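Local coordinates for LPXTG cell wall surface protein (Streptococcus gordonii, PDB 4IGB) that probably acts as a cell-wall-anchored surface adhesin, of which this chain is the N-terminal part comprising the N1 and N2 domains, at residues B[19-27]-B[251-261]. Numbering follows the deposited sequence.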
ATOM      1  N   ASN B  19      -1.052  -4.403  19.134  1.00 25.63           N
ATOM      2  CA  ASN B  19      -2.318  -4.614  19.823  1.00 25.59           C
ATOM      3  C   ASN B  19      -2.915  -5.962  19.434  1.00 29.09           C
ATOM      4  O   ASN B  19      -2.227  -6.790  18.837  1.00 29.28           O
ATOM      5  CB  ASN B  19      -3.285  -3.471  19.513  1.00 22.10           C
ATOM      6  CG  ASN B  19      -3.637  -3.386  18.035  1.00 21.60           C
ATOM      7  OD1 ASN B  19      -3.502  -4.354  17.304  1.00 22.88           O
ATOM      8  ND2 ASN B  19      -4.108  -2.224  17.601  1.00 27.27           N
ATOM      9  N   GLY B  20      -4.190  -6.169  19.754  1.00 26.46           N
ATOM     10  CA  GLY B  20      -4.831  -7.461  19.561  1.00 22.33           C
ATOM     11  C   GLY B  20      -5.436  -7.673  18.187  1.00 27.71           C
ATOM     12  O   GLY B  20      -5.971  -8.743  17.886  1.00 28.44           O
ATOM     13  N   THR B  21      -5.346  -6.658  17.341  1.00 24.95           N
ATOM     14  CA  THR B  21      -5.878  -6.760  15.990  1.00 24.24           C
ATOM     15  C   THR B  21      -5.346  -7.985  15.248  1.00 17.69           C
ATOM     16  O   THR B  21      -4.148  -8.251  15.251  1.00 20.50           O
ATOM     17  CB  THR B  21      -5.583  -5.485  15.185  1.00 22.11           C
ATOM     18  OG1 THR B  21      -6.420  -4.429  15.672  1.00 30.71           O
ATOM     19  CG2 THR B  21      -5.880  -5.711  13.717  1.00 14.77           C
ATOM     20  N   ASP B  22      -6.249  -8.732  14.626  1.00 20.39           N
ATOM     21  CA  ASP B  22      -5.868  -9.910  13.854  1.00 25.95           C
ATOM     22  C   ASP B  22      -5.434  -9.514  12.438  1.00 25.63           C
ATOM     23  O   ASP B  22      -6.262  -9.249  11.571  1.00 18.96           O
ATOM     24  CB  ASP B  22      -7.037 -10.903  13.807  1.00 27.02           C
ATOM     25  CG  ASP B  22      -6.736 -12.128  12.972  1.00 34.84           C
ATOM     26  OD1 ASP B  22      -5.588 -12.258  12.467  1.00 29.43           O
ATOM     27  OD2 ASP B  22      -7.650 -12.974  12.836  1.00 30.90           O
ATOM     28  N   ILE B  23      -4.130  -9.478  12.206  1.00 22.81           N
ATOM     29  CA  ILE B  23      -3.616  -9.026  10.909  1.00 21.57           C
ATOM     30  C   ILE B  23      -4.104  -9.895   9.730  1.00 26.80           C
ATOM     31  O   ILE B  23      -4.236  -9.410   8.605  1.00 22.10           O
ATOM     32  CB  ILE B  23      -2.069  -8.879  10.952  1.00 21.06           C
ATOM     33  CG1 ILE B  23      -1.681  -7.788  11.965  1.00 16.01           C
ATOM     34  CG2 ILE B  23      -1.491  -8.577   9.571  1.00 20.79           C
ATOM     35  CD1 ILE B  23      -0.170  -7.527  12.038  1.00 27.17           C
ATOM     36  N   SER B  24      -4.411 -11.162  10.002  1.00 23.43           N
ATOM     37  CA  SER B  24      -4.873 -12.088   8.966  1.00 24.90           C
ATOM     38  C   SER B  24      -6.312 -11.843   8.526  1.00 24.23           C
ATOM     39  O   SER B  24      -6.728 -12.333   7.482  1.00 25.81           O
ATOM     40  CB  SER B  24      -4.744 -13.541   9.432  1.00 29.44           C
ATOM     41  OG  SER B  24      -5.788 -13.848  10.343  1.00 28.47           O
ATOM     42  N   THR B  25      -7.079 -11.094   9.312  1.00 18.94           N
ATOM     43  CA  THR B  25      -8.469 -10.828   8.945  1.00 20.04           C
ATOM     44  C   THR B  25      -8.752  -9.345   8.624  1.00 26.69           C
ATOM     45  O   THR B  25      -9.908  -8.903   8.601  1.00 22.22           O
ATOM     46  CB  THR B  25      -9.470 -11.359  10.010  1.00 27.96           C
ATOM     47  OG1 THR B  25      -9.166 -10.793  11.292  1.00 30.61           O
ATOM     48  CG2 THR B  25      -9.402 -12.889  10.099  1.00 29.18           C
ATOM     49  N   LEU B  26      -7.691  -8.591   8.366  1.00 21.15           N
ATOM     50  CA  LEU B  26      -7.823  -7.219   7.876  1.00 25.60           C
ATOM     51  C   LEU B  26      -8.727  -7.211   6.651  1.00 27.24           C
ATOM     52  O   LEU B  26      -8.697  -8.132   5.847  1.00 28.37           O
ATOM     53  CB  LEU B  26      -6.451  -6.671   7.483  1.00 23.82           C
ATOM     54  CG  LEU B  26      -5.639  -5.789   8.431  1.00 31.84           C
ATOM     55  CD1 LEU B  26      -6.050  -5.953   9.862  1.00 27.98           C
ATOM     56  CD2 LEU B  26      -4.145  -6.048   8.240  1.00 23.58           C
ATOM     57  N   ASP B  27      -9.531  -6.169   6.509  1.00 21.98           N
ATOM     58  CA  ASP B  27     -10.375  -6.027   5.334  1.00 25.15           C
ATOM     59  C   ASP B  27      -9.784  -5.014   4.349  1.00 26.23           C
ATOM     60  O   ASP B  27     -10.512  -4.269   3.695  1.00 26.02           O
ATOM     61  CB  ASP B  27     -11.777  -5.581   5.759  1.00 31.53           C
ATOM     62  CG  ASP B  27     -12.793  -5.699   4.644  1.00 55.88           C
ATOM     63  OD1 ASP B  27     -12.531  -6.448   3.676  1.00 61.87           O
ATOM     64  OD2 ASP B  27     -13.862  -5.052   4.739  1.00 55.61           O
ATOM     65  N   SER B 251      -1.988 -19.493   8.405  1.00 24.77           N
ATOM     66  CA  SER B 251      -2.278 -18.093   8.130  1.00 27.91           C
ATOM     67  C   SER B 251      -2.225 -17.182   9.359  1.00 34.86           C
ATOM     68  O   SER B 251      -1.559 -16.144   9.333  1.00 25.35           O
ATOM     69  CB  SER B 251      -3.649 -17.968   7.480  1.00 36.32           C
ATOM     70  OG  SER B 251      -3.984 -16.603   7.301  1.00 48.55           O
ATOM     71  N   TYR B 252      -2.938 -17.559  10.419  1.00 23.24           N
ATOM     72  CA  TYR B 252      -2.986 -16.747  11.624  1.00 25.41           C
ATOM     73  C   TYR B 252      -1.588 -16.404  12.142  1.00 30.12           C
ATOM     74  O   TYR B 252      -1.252 -15.239  12.334  1.00 30.80           O
ATOM     75  CB  TYR B 252      -3.801 -17.427  12.736  1.00 25.22           C
ATOM     76  CG  TYR B 252      -3.967 -16.523  13.932  1.00 26.01           C
ATOM     77  CD1 TYR B 252      -5.057 -15.677  14.033  1.00 29.98           C
ATOM     78  CD2 TYR B 252      -3.005 -16.476  14.935  1.00 27.68           C
ATOM     79  CE1 TYR B 252      -5.205 -14.830  15.108  1.00 30.56           C
ATOM     80  CE2 TYR B 252      -3.140 -15.621  16.012  1.00 27.91           C
ATOM     81  CZ  TYR B 252      -4.248 -14.803  16.093  1.00 34.27           C
ATOM     82  OH  TYR B 252      -4.403 -13.945  17.157  1.00 30.14           O
ATOM     83  N   ASN B 253      -0.773 -17.424  12.376  1.00 24.45           N
ATOM     84  CA  ASN B 253       0.556 -17.197  12.895  1.00 17.09           C
ATOM     85  C   ASN B 253       1.469 -16.465  11.916  1.00 23.33           C
ATOM     86  O   ASN B 253       2.284 -15.631  12.318  1.00 25.10           O
ATOM     87  CB  ASN B 253       1.179 -18.520  13.352  1.00 21.22           C
ATOM     88  CG  ASN B 253       0.472 -19.090  14.572  1.00 32.24           C
ATOM     89  OD1 ASN B 253      -0.262 -18.373  15.254  1.00 26.86           O
ATOM     90  ND2 ASN B 253       0.689 -20.377  14.854  1.00 24.52           N
ATOM     91  N   GLU B 254       1.335 -16.773  10.631  1.00 19.92           N
ATOM     92  CA  GLU B 254       2.176 -16.142   9.614  1.00 23.96           C
ATOM     93  C   GLU B 254       1.957 -14.633   9.521  1.00 28.04           C
ATOM     94  O   GLU B 254       2.894 -13.877   9.247  1.00 23.89           O
ATOM     95  CB  GLU B 254       1.975 -16.809   8.255  1.00 21.23           C
ATOM     96  CG  GLU B 254       2.530 -18.229   8.233  1.00 31.49           C
ATOM     97  CD  GLU B 254       2.270 -18.934   6.930  1.00 31.80           C
ATOM     98  OE1 GLU B 254       1.717 -18.300   6.023  1.00 30.01           O
ATOM     99  OE2 GLU B 254       2.618 -20.125   6.806  1.00 46.46           O
ATOM    100  N   ASN B 255       0.727 -14.207   9.767  1.00 20.92           N
ATOM    101  CA  ASN B 255       0.383 -12.792   9.796  1.00 25.40           C
ATOM    102  C   ASN B 255       0.685 -12.159  11.146  1.00 23.43           C
ATOM    103  O   ASN B 255       1.292 -11.089  11.225  1.00 21.60           O
ATOM    104  CB  ASN B 255      -1.102 -12.609   9.500  1.00 14.99           C
ATOM    105  CG  ASN B 255      -1.427 -12.766   8.041  1.00 24.19           C
ATOM    106  OD1 ASN B 255      -1.462 -11.787   7.287  1.00 25.49           O
ATOM    107  ND2 ASN B 255      -1.646 -14.008   7.621  1.00 15.44           N
ATOM    108  N   ASN B 256       0.247 -12.823  12.211  1.00 21.18           N
ATOM    109  CA  ASN B 256       0.323 -12.245  13.552  1.00 17.75           C
ATOM    110  C   ASN B 256       1.636 -12.480  14.295  1.00 23.60           C
ATOM    111  O   ASN B 256       2.114 -11.598  15.002  1.00 25.06           O
ATOM    112  CB  ASN B 256      -0.882 -12.697  14.388  1.00 20.87           C
ATOM    113  CG  ASN B 256      -2.203 -12.160  13.836  1.00 26.23           C
ATOM    114  OD1 ASN B 256      -2.381 -10.947  13.692  1.00 27.90           O
ATOM    115  ND2 ASN B 256      -3.120 -13.064  13.494  1.00 25.57           N
ATOM    116  N   VAL B 257       2.217 -13.666  14.141  1.00 20.19           N
ATOM    117  CA  VAL B 257       3.459 -13.986  14.820  1.00 18.37           C
ATOM    118  C   VAL B 257       4.702 -13.610  14.002  1.00 26.20           C
ATOM    119  O   VAL B 257       5.696 -13.101  14.546  1.00 22.20           O
ATOM    120  CB  VAL B 257       3.535 -15.484  15.175  1.00 22.69           C
ATOM    121  CG1 VAL B 257       4.932 -15.842  15.656  1.00 20.55           C
ATOM    122  CG2 VAL B 257       2.470 -15.841  16.234  1.00 25.04           C
ATOM    123  N   SER B 258       4.659 -13.870  12.698  1.00 18.89           N
ATOM    124  CA  SER B 258       5.821 -13.613  11.856  1.00 14.23           C
ATOM    125  C   SER B 258       5.539 -12.617  10.718  1.00 21.95           C
ATOM    126  O   SER B 258       6.252 -12.606   9.720  1.00 22.93           O
ATOM    127  CB  SER B 258       6.356 -14.924  11.285  1.00 15.78           C
ATOM    128  OG  SER B 258       5.385 -15.562  10.457  1.00 16.73           O
ATOM    129  N   GLY B 259       4.529 -11.768  10.883  1.00 18.77           N
ATOM    130  CA  GLY B 259       4.206 -10.765   9.880  1.00 15.33           C
ATOM    131  C   GLY B 259       3.843  -9.413  10.469  1.00 21.47           C
ATOM    132  O   GLY B 259       3.830  -9.239  11.685  1.00 27.22           O
ATOM    133  N   LEU B 260       3.545  -8.441   9.614  1.00 20.69           N
ATOM    134  CA  LEU B 260       3.203  -7.113  10.093  1.00 14.93           C
ATOM    135  C   LEU B 260       2.585  -6.311   8.964  1.00 19.19           C
ATOM    136  O   LEU B 260       2.595  -6.755   7.823  1.00 23.06           O
ATOM    137  CB  LEU B 260       4.445  -6.391  10.625  1.00 17.93           C
ATOM    138  CG  LEU B 260       5.552  -6.064   9.613  1.00 20.62           C
ATOM    139  CD1 LEU B 260       6.369  -4.865  10.069  1.00 17.24           C
ATOM    140  CD2 LEU B 260       6.455  -7.265   9.382  1.00 19.76           C
ATOM    141  N   ALA B 261       2.061  -5.129   9.286  1.00 18.35           N
ATOM    142  CA  ALA B 261       1.431  -4.271   8.296  1.00 18.15           C
ATOM    143  C   ALA B 261       2.022  -2.874   8.358  1.00 20.24           C
ATOM    144  O   ALA B 261       2.240  -2.327   9.442  1.00 19.71           O
ATOM    145  CB  ALA B 261      -0.080  -4.217   8.494  1.00 16.73           C
TER
HETATM  146  O   HOH W   1      -6.660 -16.447   9.046  1.00 45.19           O
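The amide of N256 bridges two polar groups of the loop after strand 14-19. N256 ND2 donates to D22 OD1 over 2.8 Å with an N-H...O angle of 178°; the acceptor lies in the amide plane but is approached from above the carboxylate plane, 46° out of it. N256 OD1 accepts from I23 N at 2.7 Å, the donor in the N256 carbonyl plane and on a lone pair. With chi1 at 178°, CG of D22 swings opposite the backbone N, which brings the carboxylate up to the helix. Within the loop, D22 OD1 also accepts from S24 N (2.9 Å), forming an Asx turn, and from S24 OG. Three donors thus grip this oxygen. N256 ND2 further sits 3.1 Å above the ring plane of Y252, over its centre, while Y252 CE1 comes within 3.7 Å of D22 OD1. Beyond this cluster, the amide of N255 lies against S24, with N255 ND2 3.6 Å from S24 CB; hydrogen bonds from N255 ND2 to S251 O, one turn back, and from K195 NZ to N255 OD1 hold the flip of the amide. A water joins S24 OG and S251 OG. On the buried flank, I23 extends CD1 to 3.9 Å from L260 CA. The contact joins this loop to helix 250-256 within the N-terminal domain. With three donors on one carboxylate oxygen, D22 is probably stabilised as the anion, and the same atom that shapes the loop's turn ties it to the helix.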